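Local coordinates for protein Phosphoglucosamine/phosphogalactosamine mutase (PDB 2F7L) that interconverts the 6-phosphates and 1-phosphates of glucosamine and galactosamine, a magnesium-dependent step in making UDP-GlcNAc and UDP-GalNAc, at residues A244-I248 and E327-F331; T283-S287 and G324-N328; Y155-I159 and D341-A347. All coordinates share one frame; numbering follows the deposited sequence.

Contact 1 of 3, residues A244-I248 and E327-F331; sequences ADRAI and ENGGF
Arg246 lies across Asn328, Gly329 and Gly330, and its side chain can be traced atom by atom over that backbone. CB starts 4.0 Å from Gly330 N. CG comes down on the peptides, with Asn328 O at 3.1 Å. A bend about CB-CG (136°) carries CD past Asn328 OD1 at 3.3 Å. A second, about CG-CD (57°), brings one face of the guanidinium over Asn328 O, and NH1 ends 3.5 Å from Asn328 CG, the guanidinium and amide planes 43° apart. These are packing contacts: Asn328 ND2 bonds to Glu326 OE2, and Arg246 NH2 has a long, weak ion pair with Glu216. With an alanine here, the carbonyl and amide of Asn328 would probably lose their cover and Glu216 its distant counter-charge. Gly329 and Gly330 have no side chains, so the backbones can approach closely; Gly330 CA makes a CA-H...O contact of 3.3 Å with Asp245 O. Asp245, a magnesium ligand by similarity, pairs with Arg340 and Lys107. The loop 244-248, between strands 236-239 and 248-251, thus lies against strand 329-332, outermost in its sheet, while Ser345 of helix 342-356 packs against Ala247.

Contact 2 of 3, residues T283-S287 and G324-N328; sequences TAVSS and GFEEN
Thr283 and Phe325 join neighbouring parallel strands, 280-284 and 323-326, in the mixed sheet of the third alpha/beta/alpha domain, and the contact continues into the loops at the strands' C-terminal ends. The evidence is mostly in side chains. Thr283 OG1 donates to Phe325 O at 2.7 Å, approaching from 47° above the carbonyl plane. With chi1 at -154°, OG1 stands opposite the backbone N and also sits over one face of the Phe325 ring, 3.6 Å above its centre. A second bond fixes this hydroxyl: Ser287 OG donates to Thr283 OG1 at 2.9 Å. Ser287 can reach back because a type I turn runs from Ala284 to Ser287, closed by Ser287 N to Ala284 O at 2.7 Å. Beyond the strand ends, Glu327 CG lies against Ser286 OG at 3.3 Å, so the aliphatic part of the glutamate does the touching, while its OE1 bonds to Trp258. Glu326 projects from the sheet face opposite Phe325; its OE1 comes 4.0 Å from Ala284 CB, and OE2 is bonded to Ser309. Around this pair, strand 301-305 flanks 280-284 on the far side and lays Trp304 against Thr283 and Ser287, helix 259-272 packs on Phe325 through Asp260 and Thr264, and helix 309-318 leads from strand 301-305 into strand 323-326.

Contact 3 of 3, residues Y155-I159 and D341-A347; sequences YVNGI and DGAMSFA
Ile159 makes the close packing here, its two branches reaching different residues of helix 342-356. CD1 meets Ala343 CB at 3.4 Å, and CG2 touches both Met344 CE, at 3.4 Å, and Ala347 CB, at 3.8 Å. Ile159 and Met344 run alongside one another, pointing opposite ways; the methionine is bent at chi2 and chi3, which turns its terminal methyl back onto the isoleucine. The segment axes pass 10.1 Å apart and cross at -35°; Ala343 and Ala347 present only methyls, so the distance is spanned by Ile159 and Tyr155 from one side and Met344 from the other. Tyr155 CG is anti to the backbone N (chi1 180°), sending the ring toward the other helix with CE2 4.1 Å from Ala343 CB, while Ile159 CD1 covers one ring face toward the rim. At its far end the Tyr155 hydroxyl donates to Asp341 OD1; the modelled length of 2.4 Å is doubtful at this resolution. The ring and carboxylate planes are nearly parallel, 16° apart but offset, with Asp341 OD2 at the ring edge. Asp341 is the N-cap of helix 342-356: the same OD1 accepts from Met344 N at 2.8 Å, and Asp341 O receives both Ser345 N and Ser345 OG. Gln337 NE2 holds OD2, so both carboxylate oxygens have partners. The tyrosine therefore ties a helix of the second alpha/beta/alpha domain to the capped start of one in the third. Away from the Tyr155-Ile159 side of the helix the packing thins. Val156 turns away toward Val191 of helix 188-194, Gly158 is partly exposed and barely touches the other segment, and Asn157 is solvent-exposed on the side of its helix turned from the interface.

In the fold
Along the chain the contacts are nested: 155-159 with 341-347 closes the longest loop and encloses the other two. Contacts 1 and 2 have centres about 10 Å apart and share Glu327 and Asn328, which connect neighbouring strands 323-326 and 329-332 of one sheet; Phe331 packs on Gly324 and Phe325 between them. Contact 3 centres about 12 Å from contact 1, joined where strand 329-332 leads on to helix 342-356, but about 19 Å from contact 2, which it does not touch. Contacts 1 and 3 bridge the second and third alpha/beta/alpha domains, whereas contact 2 is internal to the third. Contact 1 contains Asp245, a predicted magnesium ligand, placing this junction at the predicted metal site.

Contact 1 of 3, residues A244-I248 and E327-F331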
loop_
_atom_site.group_PDB
_atom_site.type_symbol
_atom_site.label_atom_id
_atom_site.label_comp_id
_atom_site.label_asym_id
_atom_site.label_seq_id
_atom_site.Cartn_x
_atom_site.Cartn_y
_atom_site.Cartn_z
ATOM N N ALA A 244 -0.186 6.961 4.288
ATOM C CA ALA A 244 0.981 6.236 4.789
ATOM C C ALA A 244 0.951 4.732 4.899
ATOM O O ALA A 244 1.532 4.175 5.822
ATOM C CB ALA A 244 1.427 6.828 6.123
ATOM N N ASP A 245 0.297 4.057 3.966
ATOM C CA ASP A 245 0.311 2.605 4.032
ATOM C C ASP A 245 1.471 2.126 3.156
ATOM O O ASP A 245 1.745 0.936 3.025
ATOM C CB ASP A 245 -1.032 2.003 3.583
ATOM C CG ASP A 245 -1.589 2.666 2.360
ATOM O OD1 ASP A 245 -0.791 3.304 1.637
ATOM O OD2 ASP A 245 -2.821 2.540 2.120
ATOM N N ARG A 246 2.172 3.085 2.576
ATOM C CA ARG A 246 3.313 2.784 1.731
ATOM C C ARG A 246 4.585 3.421 2.282
ATOM O O ARG A 246 4.538 4.442 2.970
ATOM C CB ARG A 246 3.045 3.280 0.308
ATOM C CG ARG A 246 2.935 2.169 -0.684
ATOM C CD ARG A 246 1.788 2.363 -1.622
ATOM N NE ARG A 246 1.857 3.615 -2.349
ATOM C CZ ARG A 246 1.413 3.764 -3.594
ATOM N NH1 ARG A 246 0.885 2.728 -4.235
ATOM N NH2 ARG A 246 1.460 4.955 -4.191
ATOM N N ALA A 247 5.720 2.806 1.983
ATOM C CA ALA A 247 6.995 3.322 2.447
ATOM C C ALA A 247 8.137 3.012 1.475
ATOM O O ALA A 247 8.542 1.857 1.344
ATOM C CB ALA A 247 7.316 2.740 3.828
ATOM N N ILE A 248 8.641 4.010 0.758
ATOM C CA ILE A 248 9.780 3.730 -0.095
ATOM C C ILE A 248 10.958 4.500 0.498
ATOM O O ILE A 248 10.830 5.670 0.869
ATOM C CB ILE A 248 9.551 4.088 -1.597
ATOM C CG1 ILE A 248 9.044 5.498 -1.737
ATOM C CG2 ILE A 248 8.579 3.094 -2.247
ATOM C CD1 ILE A 248 8.819 5.853 -3.166
ATOM N N GLU A 327 5.765 -3.808 -5.007
ATOM C CA GLU A 327 6.907 -3.066 -5.514
ATOM C C GLU A 327 6.758 -1.562 -5.302
ATOM O O GLU A 327 7.725 -0.799 -5.409
ATOM C CB GLU A 327 7.112 -3.395 -6.996
ATOM C CG GLU A 327 5.854 -3.411 -7.849
ATOM C CD GLU A 327 5.325 -2.023 -8.163
ATOM O OE1 GLU A 327 6.147 -1.158 -8.536
ATOM O OE2 GLU A 327 4.091 -1.797 -8.051
ATOM N N ASN A 328 5.542 -1.151 -4.967
ATOM C CA ASN A 328 5.225 0.259 -4.747
ATOM C C ASN A 328 5.436 0.762 -3.309
ATOM O O ASN A 328 5.041 1.875 -2.989
ATOM C CB ASN A 328 3.764 0.529 -5.154
ATOM C CG ASN A 328 2.741 -0.278 -4.315
ATOM O OD1 ASN A 328 2.827 -0.366 -3.082
ATOM N ND2 ASN A 328 1.759 -0.850 -4.997
ATOM N N GLY A 329 6.074 -0.032 -2.457
ATOM C CA GLY A 329 6.260 0.367 -1.070
ATOM C C GLY A 329 5.174 -0.436 -0.392
ATOM O O GLY A 329 4.531 -1.253 -1.048
ATOM N N GLY A 330 4.905 -0.252 0.879
ATOM C CA GLY A 330 3.839 -1.098 1.387
ATOM C C GLY A 330 4.322 -2.536 1.503
ATOM O O GLY A 330 4.567 -3.251 0.533
ATOM N N PHE A 331 4.449 -2.932 2.753
ATOM C CA PHE A 331 4.958 -4.217 3.160
ATOM C C PHE A 331 4.063 -4.691 4.323
ATOM O O PHE A 331 3.672 -3.883 5.179
ATOM C CB PHE A 331 6.402 -3.974 3.619
ATOM C CG PHE A 331 7.058 -5.157 4.249
ATOM C CD1 PHE A 331 7.677 -6.128 3.463
ATOM C CD2 PHE A 331 7.063 -5.304 5.634
ATOM C CE1 PHE A 331 8.291 -7.219 4.052
ATOM C CE2 PHE A 331 7.671 -6.390 6.233
ATOM C CZ PHE A 331 8.288 -7.354 5.445
#

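Contact 2 of 3, residues T283-S287 and G324-N328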
loop_
_atom_site.group_PDB
_atom_site.type_symbol
_atom_site.label_atom_id
_atom_site.label_comp_id
_atom_site.label_asym_id
_atom_site.label_seq_id
_atom_site.Cartn_x
_atom_site.Cartn_y
_atom_site.Cartn_z
ATOM N N THR A 283 3.964 -11.806 -2.987
ATOM C CA THR A 283 4.237 -10.546 -3.683
ATOM C C THR A 283 3.573 -10.548 -5.055
ATOM O O THR A 283 3.265 -11.606 -5.610
ATOM C CB THR A 283 5.745 -10.253 -3.832
ATOM O OG1 THR A 283 5.924 -8.836 -3.943
ATOM C CG2 THR A 283 6.312 -10.912 -5.078
ATOM N N ALA A 284 3.327 -9.364 -5.593
ATOM C CA ALA A 284 2.677 -9.275 -6.888
ATOM C C ALA A 284 3.660 -9.391 -8.052
ATOM O O ALA A 284 4.841 -9.012 -7.969
ATOM C CB ALA A 284 1.884 -7.983 -6.990
ATOM N N VAL A 285 3.137 -9.930 -9.144
ATOM C CA VAL A 285 3.895 -10.132 -10.369
ATOM C C VAL A 285 4.539 -8.852 -10.889
ATOM O O VAL A 285 5.294 -8.889 -11.847
ATOM C CB VAL A 285 2.984 -10.743 -11.454
ATOM C CG1 VAL A 285 2.719 -12.220 -11.138
ATOM C CG2 VAL A 285 1.664 -9.972 -11.514
ATOM N N SER A 286 4.239 -7.730 -10.247
ATOM C CA SER A 286 4.799 -6.431 -10.614
ATOM C C SER A 286 6.182 -6.286 -9.960
ATOM O O SER A 286 6.963 -5.386 -10.287
ATOM C CB SER A 286 3.859 -5.309 -10.148
ATOM O OG SER A 286 3.482 -5.468 -8.782
ATOM N N SER A 287 6.476 -7.198 -9.035
ATOM C CA SER A 287 7.755 -7.224 -8.317
ATOM C C SER A 287 8.887 -7.852 -9.143
ATOM O O SER A 287 8.669 -8.798 -9.920
ATOM C CB SER A 287 7.596 -8.007 -7.008
ATOM O OG SER A 287 7.105 -7.194 -5.967
ATOM N N GLY A 324 4.486 -9.990 3.329
ATOM C CA GLY A 324 4.021 -9.733 1.983
ATOM C C GLY A 324 4.461 -8.335 1.633
ATOM O O GLY A 324 4.822 -7.579 2.521
ATOM N N PHE A 325 4.484 -7.994 0.354
ATOM C CA PHE A 325 4.839 -6.642 -0.048
ATOM C C PHE A 325 4.560 -6.386 -1.526
ATOM O O PHE A 325 4.326 -7.323 -2.302
ATOM C CB PHE A 325 6.303 -6.322 0.282
ATOM C CG PHE A 325 7.310 -7.064 -0.556
ATOM C CD1 PHE A 325 7.750 -8.335 -0.190
ATOM C CD2 PHE A 325 7.833 -6.484 -1.713
ATOM C CE1 PHE A 325 8.702 -9.020 -0.963
ATOM C CE2 PHE A 325 8.773 -7.154 -2.487
ATOM C CZ PHE A 325 9.210 -8.426 -2.110
ATOM N N GLU A 326 4.540 -5.105 -1.894
ATOM C CA GLU A 326 4.318 -4.692 -3.271
ATOM C C GLU A 326 5.527 -3.892 -3.704
ATOM O O GLU A 326 6.224 -3.341 -2.871
ATOM C CB GLU A 326 3.076 -3.809 -3.404
ATOM C CG GLU A 326 1.754 -4.527 -3.258
ATOM C CD GLU A 326 0.710 -4.029 -4.259
ATOM O OE1 GLU A 326 0.649 -4.564 -5.398
ATOM O OE2 GLU A 326 -0.046 -3.084 -3.915
ATOM N N GLU A 327 5.765 -3.808 -5.007
ATOM C CA GLU A 327 6.907 -3.066 -5.514
ATOM C C GLU A 327 6.758 -1.562 -5.302
ATOM O O GLU A 327 7.725 -0.799 -5.409
ATOM C CB GLU A 327 7.112 -3.395 -6.996
ATOM C CG GLU A 327 5.854 -3.411 -7.849
ATOM C CD GLU A 327 5.325 -2.023 -8.163
ATOM O OE1 GLU A 327 6.147 -1.158 -8.536
ATOM O OE2 GLU A 327 4.091 -1.797 -8.051
ATOM N N ASN A 328 5.542 -1.151 -4.967
ATOM C CA ASN A 328 5.225 0.259 -4.747
ATOM C C ASN A 328 5.436 0.762 -3.309
ATOM O O ASN A 328 5.041 1.875 -2.989
ATOM C CB ASN A 328 3.764 0.529 -5.154
ATOM C CG ASN A 328 2.741 -0.278 -4.315
ATOM O OD1 ASN A 328 2.827 -0.366 -3.082
ATOM N ND2 ASN A 328 1.759 -0.850 -4.997
#

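Contact 3 of 3, residues Y155-I159 and D341-A347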
loop_
_atom_site.group_PDB
_atom_site.type_symbol
_atom_site.label_atom_id
_atom_site.label_comp_id
_atom_site.label_asym_id
_atom_site.label_seq_id
_atom_site.Cartn_x
_atom_site.Cartn_y
_atom_site.Cartn_z
ATOM N N TYR A 155 -1.354 2.697 17.911
ATOM C CA TYR A 155 -0.605 2.293 16.730
ATOM C C TYR A 155 0.895 2.308 16.970
ATOM O O TYR A 155 1.573 1.301 16.762
ATOM C CB TYR A 155 -0.974 3.235 15.583
ATOM C CG TYR A 155 -0.308 3.000 14.250
ATOM C CD1 TYR A 155 -0.539 1.837 13.522
ATOM C CD2 TYR A 155 0.492 3.990 13.678
ATOM C CE1 TYR A 155 0.007 1.667 12.244
ATOM C CE2 TYR A 155 1.042 3.848 12.421
ATOM C CZ TYR A 155 0.797 2.684 11.694
ATOM O OH TYR A 155 1.318 2.562 10.407
ATOM N N VAL A 156 1.415 3.452 17.407
ATOM C CA VAL A 156 2.846 3.571 17.650
ATOM C C VAL A 156 3.378 2.496 18.581
ATOM O O VAL A 156 4.346 1.806 18.251
ATOM C CB VAL A 156 3.197 4.931 18.227
ATOM C CG1 VAL A 156 4.654 4.946 18.655
ATOM C CG2 VAL A 156 2.913 6.008 17.184
ATOM N N ASN A 157 2.739 2.355 19.736
ATOM C CA ASN A 157 3.144 1.361 20.716
ATOM C C ASN A 157 3.114 -0.022 20.103
ATOM O O ASN A 157 4.008 -0.840 20.326
ATOM C CB ASN A 157 2.203 1.396 21.902
ATOM C CG ASN A 157 2.119 2.772 22.534
ATOM O OD1 ASN A 157 1.058 3.161 23.040
ATOM N ND2 ASN A 157 3.238 3.517 22.529
ATOM N N GLY A 158 2.063 -0.285 19.338
ATOM C CA GLY A 158 1.950 -1.576 18.695
ATOM C C GLY A 158 3.166 -1.806 17.824
ATOM O O GLY A 158 3.758 -2.876 17.859
ATOM N N ILE A 159 3.544 -0.799 17.041
ATOM C CA ILE A 159 4.692 -0.923 16.158
ATOM C C ILE A 159 5.973 -1.151 16.966
ATOM O O ILE A 159 6.729 -2.090 16.686
ATOM C CB ILE A 159 4.875 0.353 15.298
ATOM C CG1 ILE A 159 3.687 0.521 14.338
ATOM C CG2 ILE A 159 6.221 0.297 14.558
ATOM C CD1 ILE A 159 3.671 1.866 13.604
ATOM N N ASP A 341 1.986 -1.319 6.111
ATOM C CA ASP A 341 2.166 -0.374 7.206
ATOM C C ASP A 341 3.512 0.354 7.110
ATOM O O ASP A 341 4.538 -0.172 7.525
ATOM C CB ASP A 341 2.051 -1.155 8.520
ATOM C CG ASP A 341 1.944 -0.262 9.728
ATOM O OD1 ASP A 341 2.763 0.677 9.859
ATOM O OD2 ASP A 341 1.049 -0.505 10.563
ATOM N N GLY A 342 3.496 1.573 6.575
ATOM C CA GLY A 342 4.716 2.356 6.408
ATOM C C GLY A 342 5.598 2.595 7.630
ATOM O O GLY A 342 6.827 2.475 7.562
ATOM N N ALA A 343 4.995 2.960 8.754
ATOM C CA ALA A 343 5.792 3.188 9.940
ATOM C C ALA A 343 6.327 1.845 10.363
ATOM O O ALA A 343 7.506 1.738 10.724
ATOM C CB ALA A 343 4.962 3.793 11.062
ATOM N N MET A 344 5.484 0.813 10.305
ATOM C CA MET A 344 5.954 -0.501 10.719
ATOM C C MET A 344 7.195 -0.847 9.924
ATOM O O MET A 344 8.134 -1.444 10.450
ATOM C CB MET A 344 4.907 -1.589 10.494
ATOM C CG MET A 344 5.313 -2.970 11.050
ATOM S SD MET A 344 5.370 -3.082 12.865
ATOM C CE MET A 344 7.096 -2.677 13.191
ATOM N N SER A 345 7.192 -0.451 8.656
ATOM C CA SER A 345 8.299 -0.730 7.770
ATOM C C SER A 345 9.523 0.063 8.142
ATOM O O SER A 345 10.623 -0.478 8.161
ATOM C CB SER A 345 7.900 -0.412 6.343
ATOM O OG SER A 345 6.751 -1.145 6.004
ATOM N N PHE A 346 9.330 1.346 8.414
ATOM C CA PHE A 346 10.433 2.223 8.788
ATOM C C PHE A 346 11.147 1.691 10.048
ATOM O O PHE A 346 12.379 1.754 10.159
ATOM C CB PHE A 346 9.900 3.634 9.045
ATOM C CG PHE A 346 10.884 4.538 9.731
ATOM C CD1 PHE A 346 11.925 5.119 9.028
ATOM C CD2 PHE A 346 10.769 4.809 11.089
ATOM C CE1 PHE A 346 12.835 5.961 9.661
ATOM C CE2 PHE A 346 11.677 5.648 11.730
ATOM C CZ PHE A 346 12.712 6.224 11.011
ATOM N N ALA A 347 10.360 1.172 10.990
ATOM C CA ALA A 347 10.887 0.619 12.233
ATOM C C ALA A 347 11.677 -0.669 11.980
ATOM O O ALA A 347 12.762 -0.873 12.542
ATOM C CB ALA A 347 9.742 0.337 13.211
#